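Local coordinates for protein predicted ATPase of the ABC class (PDB 5D6A) that binds the ATP analogue AMP-PNP and, as a predicted ABC-class ATPase, probably hydrolyses ATP, at residues Ile394-Leu397 / Arg398-Glu402; Ala158-Ile161 / Ile162-Leu166. All blocks are in the same frame, centred on the assembly; numbering follows the deposited sequence.

Contact 1 (Ile394-Leu397 / Arg398-Glu402); sequences IGQL and RDELE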
loop_
_atom_site.group_PDB
_atom_site.type_symbol
_atom_site.label_atom_id
_atom_site.label_comp_id
_atom_site.label_asym_id
_atom_site.label_seq_id
_atom_site.Cartn_x
_atom_site.Cartn_y
_atom_site.Cartn_z
ATOM N N ILE A 394 21.048 9.252 18.182
ATOM C CA ILE A 394 20.167 8.479 19.056
ATOM C C ILE A 394 20.541 8.602 20.534
ATOM O O ILE A 394 19.660 8.661 21.393
ATOM C CB ILE A 394 20.132 6.991 18.648
ATOM C CG1 ILE A 394 18.995 6.266 19.373
ATOM C CG2 ILE A 394 21.486 6.329 18.886
ATOM C CD1 ILE A 394 18.883 4.802 19.010
ATOM N N GLY A 395 21.840 8.638 20.826
ATOM C CA GLY A 395 22.311 8.776 22.199
ATOM C C GLY A 395 21.923 10.126 22.770
ATOM O O GLY A 395 21.528 10.233 23.930
ATOM N N GLN A 396 22.031 11.158 21.937
ATOM C CA GLN A 396 21.687 12.520 22.338
ATOM C C GLN A 396 20.180 12.679 22.553
ATOM O O GLN A 396 19.756 13.411 23.444
ATOM C CB GLN A 396 22.210 13.520 21.302
ATOM C CG GLN A 396 23.732 13.537 21.210
ATOM C CD GLN A 396 24.268 14.416 20.093
ATOM O OE1 GLN A 396 23.571 14.714 19.126
ATOM N NE2 GLN A 396 25.527 14.816 20.215
ATOM N N LEU A 397 19.375 11.987 21.748
ATOM C CA LEU A 397 17.919 12.040 21.889
ATOM C C LEU A 397 17.497 11.587 23.281
ATOM O O LEU A 397 16.535 12.097 23.851
ATOM C CB LEU A 397 17.236 11.148 20.849
ATOM C CG LEU A 397 17.313 11.531 19.370
ATOM C CD1 LEU A 397 16.712 10.426 18.517
ATOM C CD2 LEU A 397 16.602 12.847 19.096
ATOM N N ARG A 398 18.226 10.615 23.814
ATOM C CA ARG A 398 17.957 10.068 25.135
ATOM C C ARG A 398 18.430 10.986 26.250
ATOM O O ARG A 398 17.670 11.328 27.150
ATOM C CB ARG A 398 18.683 8.734 25.270
ATOM C CG ARG A 398 18.608 8.080 26.640
ATOM C CD ARG A 398 19.538 6.884 26.670
ATOM N NE ARG A 398 20.927 7.308 26.501
ATOM C CZ ARG A 398 21.946 6.491 26.248
ATOM N NH1 ARG A 398 21.750 5.188 26.104
ATOM N NH2 ARG A 398 23.171 6.986 26.116
ATOM N N ASP A 399 19.700 11.370 26.182
ATOM C CA ASP A 399 20.322 12.195 27.217
ATOM C C ASP A 399 19.829 13.637 27.274
ATOM O O ASP A 399 19.782 14.230 28.353
ATOM C CB ASP A 399 21.841 12.205 27.021
ATOM C CG ASP A 399 22.450 10.816 27.062
ATOM O OD1 ASP A 399 21.720 9.837 27.325
ATOM O OD2 ASP A 399 23.669 10.706 26.827
ATOM N N GLU A 400 19.460 14.195 26.123
ATOM C CA GLU A 400 19.032 15.594 26.051
ATOM C C GLU A 400 17.519 15.780 26.029
ATOM O O GLU A 400 16.988 16.649 26.721
ATOM C CB GLU A 400 19.635 16.256 24.810
ATOM C CG GLU A 400 21.139 16.054 24.681
ATOM C CD GLU A 400 21.759 16.837 23.533
ATOM O OE1 GLU A 400 21.074 17.712 22.960
ATOM O OE2 GLU A 400 22.944 16.590 23.214
ATOM N N LEU A 401 16.829 14.969 25.234
ATOM C CA LEU A 401 15.377 15.087 25.093
ATOM C C LEU A 401 14.599 14.007 25.841
ATOM O O LEU A 401 13.372 14.023 25.845
ATOM C CB LEU A 401 15.004 15.060 23.610
ATOM C CG LEU A 401 15.729 16.093 22.739
ATOM C CD1 LEU A 401 15.329 15.939 21.279
ATOM C CD2 LEU A 401 15.454 17.508 23.224
ATOM N N GLU A 402 15.308 13.079 26.478
ATOM C CA GLU A 402 14.670 11.987 27.216
ATOM C C GLU A 402 13.713 11.181 26.328
ATOM O O GLU A 402 12.650 10.746 26.772
ATOM C CB GLU A 402 13.964 12.517 28.474
ATOM C CG GLU A 402 14.916 13.187 29.458
ATOM C CD GLU A 402 14.240 13.652 30.739
ATOM O OE1 GLU A 402 13.001 13.529 30.850
ATOM O OE2 GLU A 402 14.951 14.145 31.641
#

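Contact 2 (Ala158-Ile161 / Ile162-Leu166); sequences AINI and ITFHL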
loop_
_atom_site.group_PDB
_atom_site.type_symbol
_atom_site.label_atom_id
_atom_site.label_comp_id
_atom_site.label_asym_id
_atom_site.label_seq_id
_atom_site.Cartn_x
_atom_site.Cartn_y
_atom_site.Cartn_z
ATOM N N ALA A 158 -38.941 -1.808 4.672
ATOM C CA ALA A 158 -38.391 -0.681 5.431
ATOM C C ALA A 158 -39.020 -0.588 6.821
ATOM O O ALA A 158 -38.328 -0.317 7.803
ATOM C CB ALA A 158 -38.595 0.620 4.670
ATOM N N ILE A 159 -40.332 -0.807 6.889
ATOM C CA ILE A 159 -41.064 -0.792 8.155
ATOM C C ILE A 159 -40.525 -1.897 9.060
ATOM O O ILE A 159 -40.216 -1.659 10.229
ATOM C CB ILE A 159 -42.583 -0.999 7.935
ATOM C CG1 ILE A 159 -43.198 0.215 7.233
ATOM C CG2 ILE A 159 -43.309 -1.195 9.260
ATOM C CD1 ILE A 159 -44.647 0.025 6.835
ATOM N N ASN A 160 -40.403 -3.099 8.504
ATOM C CA ASN A 160 -39.901 -4.254 9.246
ATOM C C ASN A 160 -38.520 -3.991 9.857
ATOM O O ASN A 160 -38.254 -4.362 10.998
ATOM C CB ASN A 160 -39.835 -5.477 8.321
ATOM C CG ASN A 160 -39.444 -6.748 9.053
ATOM O OD1 ASN A 160 -39.784 -6.934 10.221
ATOM N ND2 ASN A 160 -38.748 -7.642 8.358
ATOM N N ILE A 161 -37.653 -3.341 9.089
ATOM C CA ILE A 161 -36.299 -3.028 9.540
ATOM C C ILE A 161 -36.265 -1.935 10.607
ATOM O O ILE A 161 -35.701 -2.122 11.686
ATOM C CB ILE A 161 -35.413 -2.540 8.366
ATOM C CG1 ILE A 161 -35.326 -3.609 7.268
ATOM C CG2 ILE A 161 -34.018 -2.174 8.868
ATOM C CD1 ILE A 161 -34.527 -3.183 6.053
ATOM N N ILE A 162 -36.880 -0.802 10.291
ATOM C CA ILE A 162 -36.850 0.377 11.158
ATOM C C ILE A 162 -37.790 0.365 12.364
ATOM O O ILE A 162 -37.417 0.851 13.433
ATOM C CB ILE A 162 -37.158 1.647 10.331
ATOM C CG1 ILE A 162 -36.183 1.766 9.152
ATOM C CG2 ILE A 162 -37.095 2.892 11.210
ATOM C CD1 ILE A 162 -36.508 2.890 8.191
ATOM N N THR A 163 -38.998 -0.176 12.197
ATOM C CA THR A 163 -40.000 -0.159 13.273
ATOM C C THR A 163 -40.182 -1.463 14.043
ATOM O O THR A 163 -40.841 -1.471 15.082
ATOM C CB THR A 163 -41.386 0.239 12.728
ATOM O OG1 THR A 163 -41.909 -0.819 11.917
ATOM C CG2 THR A 163 -41.296 1.526 11.915
ATOM N N PHE A 164 -39.624 -2.561 13.540
ATOM C CA PHE A 164 -39.770 -3.851 14.215
ATOM C C PHE A 164 -38.428 -4.401 14.712
ATOM O O PHE A 164 -38.277 -4.680 15.902
ATOM C CB PHE A 164 -40.478 -4.855 13.296
ATOM C CG PHE A 164 -40.719 -6.194 13.931
ATOM C CD1 PHE A 164 -41.795 -6.385 14.786
ATOM C CD2 PHE A 164 -39.878 -7.265 13.667
ATOM C CE1 PHE A 164 -42.023 -7.616 15.374
ATOM C CE2 PHE A 164 -40.101 -8.499 14.252
ATOM C CZ PHE A 164 -41.174 -8.674 15.106
ATOM N N HIS A 165 -37.457 -4.545 13.812
ATOM C CA HIS A 165 -36.144 -5.077 14.189
ATOM C C HIS A 165 -35.240 -4.063 14.880
ATOM O O HIS A 165 -34.743 -4.317 15.979
ATOM C CB HIS A 165 -35.399 -5.632 12.970
ATOM C CG HIS A 165 -35.981 -6.893 12.423
ATOM N ND1 HIS A 165 -35.881 -8.101 13.079
ATOM C CD2 HIS A 165 -36.627 -7.148 11.261
ATOM C CE1 HIS A 165 -36.467 -9.040 12.359
ATOM N NE2 HIS A 165 -36.924 -8.488 11.249
ATOM N N LEU A 166 -35.022 -2.923 14.233
ATOM C CA LEU A 166 -34.122 -1.900 14.770
ATOM C C LEU A 166 -34.413 -1.525 16.226
ATOM O O LEU A 166 -33.498 -1.515 17.049
ATOM C CB LEU A 166 -34.103 -0.652 13.872
ATOM C CG LEU A 166 -33.198 0.510 14.304
ATOM C CD1 LEU A 166 -31.761 0.062 14.523
ATOM C CD2 LEU A 166 -33.251 1.629 13.275
#

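Contact 1 (Ile394-Leu397 / Arg398-Glu402)
CA of Gly-395 lies over one face of the Arg-398 guanidinium, while the carboxylate carbon CG of Asp-399 sits at an edge of the same group and in its plane. With no side chain on Gly-395, the guanidinium face can come down on its CA. Arg-398 reaches back along the helix because CG is anti to the backbone N and the chain then bends at chi3 (64°). Its NE bonds to OD1 of Asp-399 at 2.8 Å, meeting the syn side of the carboxylate, somewhat out of its plane; NH2 adds a weak bond to the same oxygen. NH1 is engaged elsewhere, by a salt bridge to Asp-420 and a hydrogen bond to the carbonyl of Val-418. Asp-399 at NE, and Asp-420 and the Val-418 carbonyl at NH1, together restrain the rotation of the guanidinium.

On another side of the helix, Gln-396 and Glu-400 run side by side, amide and carboxylate planes turned 39° apart. OE2 of Glu-400 lies against the CH2 groups of Gln-396, 3.7 Å from CB, and the amide has its partners elsewhere, NE2 bonding to Ala-454 O and OE1 to Arg-393. CD2 of Leu-397 meets CD1 of Leu-401 at 4.0 Å, and Leu-456 and Thr-458 respectively lie against the two leucines.

The backbone turns are held by Asp-399 N to Gly-395 O at 3.1 Å and Glu-400 N to Gln-396 O at 2.8 Å, whereas the bond from Leu-401 N to Leu-397 O is weak. Glu-402 then leaves the helix with positive phi (56°), turning the chain into strand 404-408, on which Ile-394 packs. Helix 390-401 is the last helix of the crossover joining parallel strands 357-361 and 404-408, as in P-loop nucleotide-binding folds.

Contact 2 (Ala158-Ile161 / Ile162-Leu166)
From Ala-158 and Ile-159, whose carbonyls accept from the amides four residues on (Ile-162 N to Ala-158 O 2.9 Å), the helix widens into a pi-type turn in which Asn-160 O takes His-165 N at 2.9 Å and Ile-161 O takes Leu-166 N at 2.8 Å, both five residues ahead. The wider turn brings the side chains of Asn-160 and His-165 together. The amide crosses the imidazole with its plane 59° from that of the ring: ND2 lies in the ring plane at an edge, and OD1 is 3.3 Å from CD2. OD1 and NE2 are near each other, but the angle is too poor for a hydrogen bond. Phe-164, with CG anti to the backbone N (chi1 -178°), swings its CD2 over the centre of one imidazole face, 3.9 Å above the plane, while OD1 of Asn-160 is 3.5 Å from the same CD2.

Thr-163 places OG1 between its own N and carbonyl carbon, from where the hydroxyl donates to Ile-159 O. It arrives above the carbonyl plane, while Thr-163 N takes that oxygen closer to the plane. Among the buried residues, Ile-161 rests on Ile-116 and Val-144, Leu-166 on Phe-142, and small Ala-158 fits against Leu-32 and Tyr-43; Ile-159 and Thr-163 lie against helix 23-33.

Chemically, the threonine hydroxyl can meet its hydrogen-bonding need on its own helix, and its carbonyl partner takes two donors. The Asn-160, Phe-164 and His-165 groups, by contrast, touch without a side-chain hydrogen bond that the geometry supports.

How the contacts relate
Contact 2 comes first along the chain, in helix 155-172 of the N-terminal family region, and contact 1 follows in helix 390-401 of the P-loop region. They lie on opposite sides of the chain's centre, their centres 60 Å apart and their nearest atoms about 47 Å apart, so neither touches the other. Nor do they share a sheet: helix 155-172 packs on the antiparallel sheet containing strands 116-117 and 137-144, and on helix 23-33, whereas helix 390-401 packs on strands 260-264 and 404-408 of the mixed sheet. The two helices pack on different sheets, consistent with separate modules, and only the mixed-sheet one has the AMP-PNP pocket in its region.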